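Local coordinates for protein transcriptional regulator, ROK family (Vibrio cholerae O1 biovar eltor, PDB 1Z05) that probably binds DNA to regulate transcription of carbohydrate-metabolism genes, as a zinc-containing member of the ROK family homologous to the Escherichia coli Mlc protein, at residues 47-52 and 416-421; 226-231 and 412-417; 322-327 and 368-373. All coordinates share one frame; numbering follows the deposited sequence.

Interaction 1: residues 47-52 and 416-421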
loop_
_atom_site.group_PDB
_atom_site.type_symbol
_atom_site.label_atom_id
_atom_site.label_comp_id
_atom_site.label_asym_id
_atom_site.label_seq_id
_atom_site.Cartn_x
_atom_site.Cartn_y
_atom_site.Cartn_z
ATOM N N LEU A 47 17.623 5.752 15.599
ATOM C CA LEU A 47 17.784 5.370 17.006
ATOM C C LEU A 47 18.397 6.496 17.847
ATOM O O LEU A 47 17.898 6.819 18.929
ATOM C CB LEU A 47 18.617 4.089 17.133
ATOM C CG LEU A 47 17.884 2.772 16.865
ATOM C CD1 LEU A 47 18.872 1.607 16.825
ATOM C CD2 LEU A 47 16.785 2.514 17.897
ATOM N N ILE A 48 19.468 7.099 17.334
ATOM C CA ILE A 48 20.136 8.217 18.005
ATOM C C ILE A 48 19.206 9.434 18.149
ATOM O O ILE A 48 19.149 10.070 19.214
ATOM C CB ILE A 48 21.437 8.613 17.262
ATOM C CG1 ILE A 48 22.427 7.452 17.287
ATOM C CG2 ILE A 48 22.084 9.829 17.905
ATOM C CD1 ILE A 48 23.570 7.590 16.313
ATOM N N ASP A 49 18.469 9.739 17.085
ATOM C CA ASP A 49 17.551 10.876 17.080
ATOM C C ASP A 49 16.452 10.702 18.134
ATOM O O ASP A 49 16.126 11.639 18.875
ATOM C CB ASP A 49 16.949 11.060 15.680
ATOM C CG ASP A 49 16.281 12.413 15.493
ATOM O OD1 ASP A 49 16.711 13.402 16.125
ATOM O OD2 ASP A 49 15.321 12.488 14.702
ATOM N N GLN A 50 15.901 9.499 18.208
ATOM C CA GLN A 50 14.769 9.228 19.085
ATOM C C GLN A 50 15.150 8.795 20.499
ATOM O O GLN A 50 14.358 8.955 21.424
ATOM C CB GLN A 50 13.844 8.194 18.435
ATOM C CG GLN A 50 13.094 8.741 17.226
ATOM C CD GLN A 50 12.230 7.709 16.519
ATOM O OE1 GLN A 50 12.410 6.499 16.690
ATOM N NE2 GLN A 50 11.293 8.188 15.697
ATOM N N LYS A 51 16.356 8.254 20.671
ATOM C CA LYS A 51 16.748 7.659 21.956
ATOM C C LYS A 51 18.035 8.222 22.563
ATOM O O LYS A 51 18.364 7.893 23.698
ATOM C CB LYS A 51 16.877 6.134 21.830
ATOM C CG LYS A 51 15.568 5.383 21.753
ATOM C CD LYS A 51 15.828 3.896 21.583
ATOM C CE LYS A 51 14.538 3.116 21.367
ATOM N NZ LYS A 51 13.842 3.498 20.092
ATOM N N GLY A 52 18.766 9.053 21.820
ATOM C CA GLY A 52 20.014 9.649 22.332
ATOM C C GLY A 52 19.773 10.528 23.558
ATOM O O GLY A 52 18.674 11.052 23.720
ATOM N N ALA A 416 13.788 11.033 4.772
ATOM C CA ALA A 416 15.006 10.794 3.966
ATOM C C ALA A 416 16.261 10.636 4.830
ATOM O O ALA A 416 17.194 9.948 4.429
ATOM C CB ALA A 416 15.226 11.903 2.935
ATOM N N LEU A 417 16.279 11.281 5.996
ATOM C CA LEU A 417 17.335 11.051 7.003
ATOM C C LEU A 417 17.221 9.626 7.578
ATOM O O LEU A 417 18.200 8.885 7.622
ATOM C CB LEU A 417 17.259 12.092 8.132
ATOM C CG LEU A 417 17.620 13.544 7.766
ATOM C CD1 LEU A 417 17.217 14.509 8.853
ATOM C CD2 LEU A 417 19.113 13.715 7.461
ATOM N N TYR A 418 16.016 9.257 7.995
ATOM C CA TYR A 418 15.738 7.922 8.532
ATOM C C TYR A 418 15.927 6.789 7.507
ATOM O O TYR A 418 16.291 5.669 7.874
ATOM C CB TYR A 418 14.327 7.874 9.098
ATOM C CG TYR A 418 14.111 8.688 10.359
ATOM C CD1 TYR A 418 15.171 9.352 10.999
ATOM C CD2 TYR A 418 12.845 8.768 10.928
ATOM C CE1 TYR A 418 14.957 10.089 12.166
ATOM C CE2 TYR A 418 12.624 9.492 12.094
ATOM C CZ TYR A 418 13.676 10.149 12.702
ATOM O OH TYR A 418 13.424 10.854 13.854
ATOM N N ASP A 419 15.658 7.069 6.234
ATOM C CA ASP A 419 15.909 6.092 5.181
ATOM C C ASP A 419 17.405 6.029 4.868
ATOM O O ASP A 419 17.861 5.091 4.218
ATOM C CB ASP A 419 15.102 6.410 3.915
ATOM C CG ASP A 419 13.598 6.196 4.095
ATOM O OD1 ASP A 419 13.175 5.596 5.110
ATOM O OD2 ASP A 419 12.831 6.636 3.209
ATOM N N GLY A 420 18.155 7.030 5.339
ATOM C CA GLY A 420 19.609 7.087 5.167
ATOM C C GLY A 420 20.042 7.770 3.882
ATOM O O GLY A 420 21.227 8.088 3.713
ATOM N N LEU A 421 19.091 7.997 2.973
ATOM C CA LEU A 421 19.380 8.640 1.688
ATOM C C LEU A 421 20.082 9.996 1.859
ATOM O O LEU A 421 21.123 10.251 1.249
ATOM C CB LEU A 421 18.095 8.803 0.858
ATOM C CG LEU A 421 18.218 9.161 -0.635
ATOM C CD1 LEU A 421 17.071 8.559 -1.442
ATOM C CD2 LEU A 421 18.295 10.670 -0.876
#

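Interaction 2: residues 226-231 and 412-417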
loop_
_atom_site.group_PDB
_atom_site.type_symbol
_atom_site.label_atom_id
_atom_site.label_comp_id
_atom_site.label_asym_id
_atom_site.label_seq_id
_atom_site.Cartn_x
_atom_site.Cartn_y
_atom_site.Cartn_z
ATOM N N LYS A 226 2.111 11.708 10.734
ATOM C CA LYS A 226 2.783 10.538 11.313
ATOM C C LYS A 226 4.122 10.862 12.023
ATOM O O LYS A 226 4.434 10.286 13.072
ATOM C CB LYS A 226 2.985 9.476 10.216
ATOM C CG LYS A 226 3.847 8.255 10.594
ATOM C CD LYS A 226 3.277 7.478 11.779
ATOM C CE LYS A 226 4.245 6.398 12.264
ATOM N NZ LYS A 226 3.891 5.969 13.642
ATOM N N LEU A 227 4.902 11.780 11.458
ATOM C CA LEU A 227 6.202 12.142 12.043
ATOM C C LEU A 227 6.170 13.266 13.082
ATOM O O LEU A 227 6.985 13.272 14.018
ATOM C CB LEU A 227 7.215 12.479 10.938
ATOM C CG LEU A 227 7.488 11.377 9.912
ATOM C CD1 LEU A 227 8.501 11.840 8.850
ATOM C CD2 LEU A 227 7.967 10.079 10.592
ATOM N N PHE A 228 5.245 14.213 12.923
ATOM C CA PHE A 228 5.259 15.453 13.702
ATOM C C PHE A 228 3.897 15.781 14.300
ATOM O O PHE A 228 3.787 16.680 15.136
ATOM C CB PHE A 228 5.641 16.652 12.811
ATOM C CG PHE A 228 7.015 16.591 12.223
ATOM C CD1 PHE A 228 8.141 16.742 13.022
ATOM C CD2 PHE A 228 7.179 16.455 10.852
ATOM C CE1 PHE A 228 9.424 16.707 12.466
ATOM C CE2 PHE A 228 8.442 16.418 10.292
ATOM C CZ PHE A 228 9.571 16.545 11.105
ATOM N N GLY A 229 2.857 15.084 13.853
ATOM C CA GLY A 229 1.495 15.532 14.113
ATOM C C GLY A 229 0.649 14.584 14.928
ATOM O O GLY A 229 1.100 14.038 15.940
ATOM N N HIS A 230 -0.586 14.380 14.488
ATOM C CA HIS A 230 -1.563 13.695 15.338
ATOM C C HIS A 230 -1.789 12.226 15.015
ATOM O O HIS A 230 -2.785 11.641 15.435
ATOM C CB HIS A 230 -2.874 14.479 15.396
ATOM C CG HIS A 230 -2.808 15.681 16.284
ATOM N ND1 HIS A 230 -3.775 16.663 16.280
ATOM C CD2 HIS A 230 -1.887 16.063 17.199
ATOM C CE1 HIS A 230 -3.461 17.589 17.169
ATOM N NE2 HIS A 230 -2.316 17.254 17.732
ATOM N N SER A 231 -0.862 11.626 14.278
ATOM C CA SER A 231 -0.907 10.189 14.056
ATOM C C SER A 231 0.436 9.532 14.384
ATOM O O SER A 231 0.742 8.453 13.889
ATOM C CB SER A 231 -1.379 9.850 12.634
ATOM O OG SER A 231 -0.414 10.197 11.656
ATOM N N LEU A 412 9.220 14.926 4.508
ATOM C CA LEU A 412 9.991 14.273 3.453
ATOM C C LEU A 412 11.480 14.226 3.815
ATOM O O LEU A 412 12.152 13.233 3.562
ATOM C CB LEU A 412 9.842 15.023 2.117
ATOM C CG LEU A 412 8.473 15.079 1.438
ATOM C CD1 LEU A 412 8.582 15.830 0.122
ATOM C CD2 LEU A 412 7.923 13.667 1.201
ATOM N N ILE A 413 11.978 15.326 4.363
ATOM C CA ILE A 413 13.388 15.460 4.767
ATOM C C ILE A 413 13.676 14.561 5.975
ATOM O O ILE A 413 14.658 13.821 5.980
ATOM C CB ILE A 413 13.759 16.946 5.077
ATOM C CG1 ILE A 413 13.616 17.830 3.819
ATOM C CG2 ILE A 413 15.182 17.083 5.672
ATOM C CD1 ILE A 413 14.212 17.240 2.550
ATOM N N LYS A 414 12.819 14.620 6.990
ATOM C CA LYS A 414 12.997 13.737 8.139
ATOM C C LYS A 414 13.033 12.259 7.709
ATOM O O LYS A 414 13.929 11.525 8.131
ATOM C CB LYS A 414 11.959 14.012 9.235
ATOM C CG LYS A 414 11.946 12.974 10.351
ATOM C CD LYS A 414 11.916 13.607 11.724
ATOM C CE LYS A 414 13.336 13.769 12.264
ATOM N NZ LYS A 414 13.428 14.715 13.409
ATOM N N GLN A 415 12.094 11.839 6.860
ATOM C CA GLN A 415 12.054 10.448 6.406
ATOM C C GLN A 415 13.255 10.071 5.529
ATOM O O GLN A 415 13.701 8.921 5.563
ATOM C CB GLN A 415 10.720 10.117 5.716
ATOM C CG GLN A 415 10.452 8.614 5.512
ATOM C CD GLN A 415 10.560 7.790 6.796
ATOM O OE1 GLN A 415 11.312 6.817 6.857
ATOM N NE2 GLN A 415 9.810 8.179 7.825
ATOM N N ALA A 416 13.788 11.033 4.772
ATOM C CA ALA A 416 15.006 10.794 3.966
ATOM C C ALA A 416 16.261 10.636 4.830
ATOM O O ALA A 416 17.194 9.948 4.429
ATOM C CB ALA A 416 15.226 11.903 2.935
ATOM N N LEU A 417 16.279 11.281 5.996
ATOM C CA LEU A 417 17.335 11.051 7.003
ATOM C C LEU A 417 17.221 9.626 7.578
ATOM O O LEU A 417 18.200 8.885 7.622
ATOM C CB LEU A 417 17.259 12.092 8.132
ATOM C CG LEU A 417 17.620 13.544 7.766
ATOM C CD1 LEU A 417 17.217 14.509 8.853
ATOM C CD2 LEU A 417 19.113 13.715 7.461
#

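Interaction 3: residues 322-327 and 368-373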
loop_
_atom_site.group_PDB
_atom_site.type_symbol
_atom_site.label_atom_id
_atom_site.label_comp_id
_atom_site.label_asym_id
_atom_site.label_seq_id
_atom_site.Cartn_x
_atom_site.Cartn_y
_atom_site.Cartn_z
ATOM N N ASP A 322 -17.364 31.250 6.642
ATOM C CA ASP A 322 -18.665 31.831 7.011
ATOM C C ASP A 322 -19.701 30.755 7.340
ATOM O O ASP A 322 -20.447 30.886 8.310
ATOM C CB ASP A 322 -19.222 32.709 5.889
ATOM C CG ASP A 322 -18.323 33.882 5.550
ATOM O OD1 ASP A 322 -17.319 34.120 6.260
ATOM O OD2 ASP A 322 -18.626 34.568 4.555
ATOM N N ILE A 323 -19.750 29.709 6.516
ATOM C CA ILE A 323 -20.672 28.589 6.726
ATOM C C ILE A 323 -20.361 27.874 8.044
ATOM O O ILE A 323 -21.275 27.560 8.820
ATOM C CB ILE A 323 -20.655 27.585 5.534
ATOM C CG1 ILE A 323 -21.054 28.293 4.235
ATOM C CG2 ILE A 323 -21.613 26.416 5.790
ATOM C CD1 ILE A 323 -20.603 27.587 2.957
ATOM N N CYS A 324 -19.075 27.625 8.290
ATOM C CA CYS A 324 -18.623 26.955 9.509
ATOM C C CYS A 324 -18.897 27.761 10.763
ATOM O O CYS A 324 -19.236 27.194 11.799
ATOM C CB CYS A 324 -17.137 26.614 9.422
ATOM S SG CYS A 324 -16.801 25.251 8.331
ATOM N N ALA A 325 -18.751 29.083 10.662
ATOM C CA ALA A 325 -19.018 29.988 11.771
ATOM C C ALA A 325 -20.511 30.099 12.053
ATOM O O ALA A 325 -20.919 30.258 13.205
ATOM C CB ALA A 325 -18.421 31.368 11.496
ATOM N N ALA A 326 -21.322 30.025 11.001
ATOM C CA ALA A 326 -22.775 30.043 11.149
ATOM C C ALA A 326 -23.267 28.749 11.802
ATOM O O ALA A 326 -24.089 28.787 12.722
ATOM C CB ALA A 326 -23.455 30.270 9.805
ATOM N N ALA A 327 -22.748 27.620 11.329
ATOM C CA ALA A 327 -23.083 26.296 11.862
ATOM C C ALA A 327 -22.662 26.159 13.323
ATOM O O ALA A 327 -23.471 25.788 14.173
ATOM C CB ALA A 327 -22.448 25.216 11.027
ATOM N N ASN A 368 -12.810 21.878 9.770
ATOM C CA ASN A 368 -12.599 21.572 11.185
ATOM C C ASN A 368 -13.096 22.674 12.137
ATOM O O ASN A 368 -13.212 22.451 13.349
ATOM C CB ASN A 368 -11.138 21.216 11.466
ATOM C CG ASN A 368 -10.812 19.785 11.110
ATOM O OD1 ASN A 368 -11.587 18.868 11.391
ATOM N ND2 ASN A 368 -9.650 19.577 10.494
ATOM N N GLN A 369 -13.396 23.846 11.582
ATOM C CA GLN A 369 -13.984 24.946 12.351
ATOM C C GLN A 369 -15.442 24.662 12.726
ATOM O O GLN A 369 -16.019 25.342 13.575
ATOM C CB GLN A 369 -13.845 26.268 11.587
ATOM C CG GLN A 369 -12.397 26.756 11.501
ATOM C CD GLN A 369 -12.174 27.840 10.456
ATOM O OE1 GLN A 369 -13.121 28.410 9.915
ATOM N NE2 GLN A 369 -10.905 28.129 10.170
ATOM N N ALA A 370 -16.021 23.644 12.095
ATOM C CA ALA A 370 -17.350 23.156 12.452
ATOM C C ALA A 370 -17.313 21.684 12.882
ATOM O O ALA A 370 -18.308 20.967 12.737
ATOM C CB ALA A 370 -18.313 23.350 11.280
ATOM N N LYS A 371 -16.181 21.242 13.433
ATOM C CA LYS A 371 -15.997 19.822 13.766
ATOM C C LYS A 371 -17.013 19.261 14.762
ATOM O O LYS A 371 -17.354 18.083 14.686
ATOM C CB LYS A 371 -14.557 19.509 14.204
ATOM C CG LYS A 371 -14.129 20.015 15.572
ATOM C CD LYS A 371 -12.625 19.843 15.728
ATOM C CE LYS A 371 -12.194 19.737 17.168
ATOM N NZ LYS A 371 -10.737 19.393 17.243
ATOM N N SER A 372 -17.503 20.100 15.679
ATOM C CA SER A 372 -18.528 19.683 16.640
ATOM C C SER A 372 -19.803 19.225 15.942
ATOM O O SER A 372 -20.538 18.384 16.471
ATOM C CB SER A 372 -18.844 20.812 17.626
ATOM O OG SER A 372 -19.613 21.824 16.991
ATOM N N ILE A 373 -20.050 19.774 14.751
ATOM C CA ILE A 373 -21.226 19.447 13.942
ATOM C C ILE A 373 -20.909 18.343 12.928
ATOM O O ILE A 373 -21.694 17.407 12.736
ATOM C CB ILE A 373 -21.767 20.713 13.191
ATOM C CG1 ILE A 373 -22.159 21.832 14.174
ATOM C CG2 ILE A 373 -22.919 20.359 12.224
ATOM C CD1 ILE A 373 -23.277 21.473 15.177
#

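Interaction 1: residues 47-52 and 416-421
Tyr418 of helix 407-418 reaches across to Asp49 and Gln50 in the last turns of helix 35-51. Its CB leaves the backbone with CG set beside the backbone N (chi1 -69°), a torsion that carries the ring out toward the other helix. Farther out, CE1 passes CB of Asp49 at 4.2 Å. CE2, across the ring from CE1, comes within 4.1 Å of NE2 of Gln50, which approaches obliquely with its amide plane turned 74° from the ring. At the tip, the hydroxyl OH donates a short hydrogen bond of 2.6 Å to OD2 of Asp49. OD2 lies at the ring edge, in the ring plane, and is met on its anti side, 20° out of the carboxylate plane. The same OH is 4.0 Å from CG of Gln50, a loose contact beside the bond. A second partner grips OD2, since Lys414 forms a salt bridge to it, and Thr103 hydrogen-bonds OD1; both carboxylate oxygens are thereby held and the rotation of the group is fixed. The contact joins helix 35-51, which packs through Leu47 and Ile48 on Leu59 of helix 56-63, to helix 407-418, whose Ala416 lies against Phe213 of strand 212-216.

Interaction 2: residues 226-231 and 412-417
Leu227 and Phe228 of helix 217-228 pack on Lys414 and Gln415 of helix 407-418. The backbones approach most closely at Leu227 and Lys414, whose CA atoms are 8.0 Å apart, so side chains fill the gap. CD1 of Leu227 rests on the aliphatic part of the lysine, 3.9 Å from CG of Lys414, and the two side chains run at a slant to each other. The other methyl, CD2, with CD1 beside it, lies against the side-chain end of Gln415, which crosses the leucine at about a right angle. Phe228 brings its far ring corner to the same lysine: CZ is 3.8 Å from CD of Lys414, which lies oblique to the ring, with CE1 and the lysine CB close by. The lysine thus fits along both hydrophobic residues with its methylene chain.

Torsions account for this fit. Lys414 places CG opposite its backbone N (chi1 170°) and then bends at chi2 and chi3, which turns the chain past the phenylalanine before the ammonium group departs. Within the first segment, CB of Leu227 lies 3.9 Å above one face of the Phe228 ring, offset toward its rim. Farther out, Phe401 touches Phe228, and on the other helix Leu412 and Ile413 turn to Phe213 of strand 212-216.

This is interhelical packing between elements far apart in sequence, away from the zinc site. No hydrogen bond or salt bridge spans the two segments. The lysine methylenes supply van der Waals contact to Leu227 and Phe228 while NZ goes on to Asp49; that pairing of the charge is consistent with a lysine lending its methylenes to apolar packing.

Interaction 3: residues 322-327 and 368-373
Cys324 and Ala370 form the closest point of a contact within what is, going by the family assignment, the ASKHA (actin-like ATPase) fold of ROK proteins. The side of helix 320-328 packs here on the 3-10 turn and first turn of helix 371-385, two elements separated along the chain by helix 332-356 and strand 360-364. The CA atoms of Cys324 and Ala370 are only 5.0 Å apart, an approach made possible by small side chains.

Along the first segment, Cys324 is the first to meet the other. Its CB stands 3.9 Å from CB of Ala370, and lies 4.0 Å from CB of Gln369, so that it sits across the two consecutive residues. With SG beside its own backbone N (chi1 -74°), the thiol slants past the alanine methyl, SG lying 3.8 Å from CB of Ala370. The cysteine side chain also touches Ile367, just before the 368-373 segment. Gln369 takes part through its CB, its chain extending onward beyond CG. Ala370 is the residue at the N-cap position, just before helix 371-385, so the cysteine packs where that helix is about to begin.

Ala327, one helical turn after Cys324, is the next to turn toward the second segment, and it also touches Ala334 of helix 332-356. Here the opposing residue is Ile373, one turn beyond Ala370, which in addition packs on Ile338 of the same helix. Helix 332-356 thus backs both partners at this end. The contact is apolar and largely buried, with no hydrogen bond across it. At its far end, CG1 of Ile373 approaches a backbone atom, the carbonyl O of Ala327, at 4.2 Å.

Interactions 1 and 2 both use helix 407-418 and share Ala416 and Leu417; their centres are 11 Å apart, and they meet through the ion pair of Lys414 with Asp49. Both are surface contacts, yet interaction 1 is polar and ties helix 35-51 on, whereas interaction 2 is apolar packing against helix 217-228. Interaction 3 is buried and built from cysteine and alanine side chains with the CB of a glutamine and an isoleucine. It lies about 29 Å from interaction 2 and about 40 Å from interaction 1, centre to centre, on the opposite side of the chain's centre from interaction 1, and is nested along the chain within the loops both close.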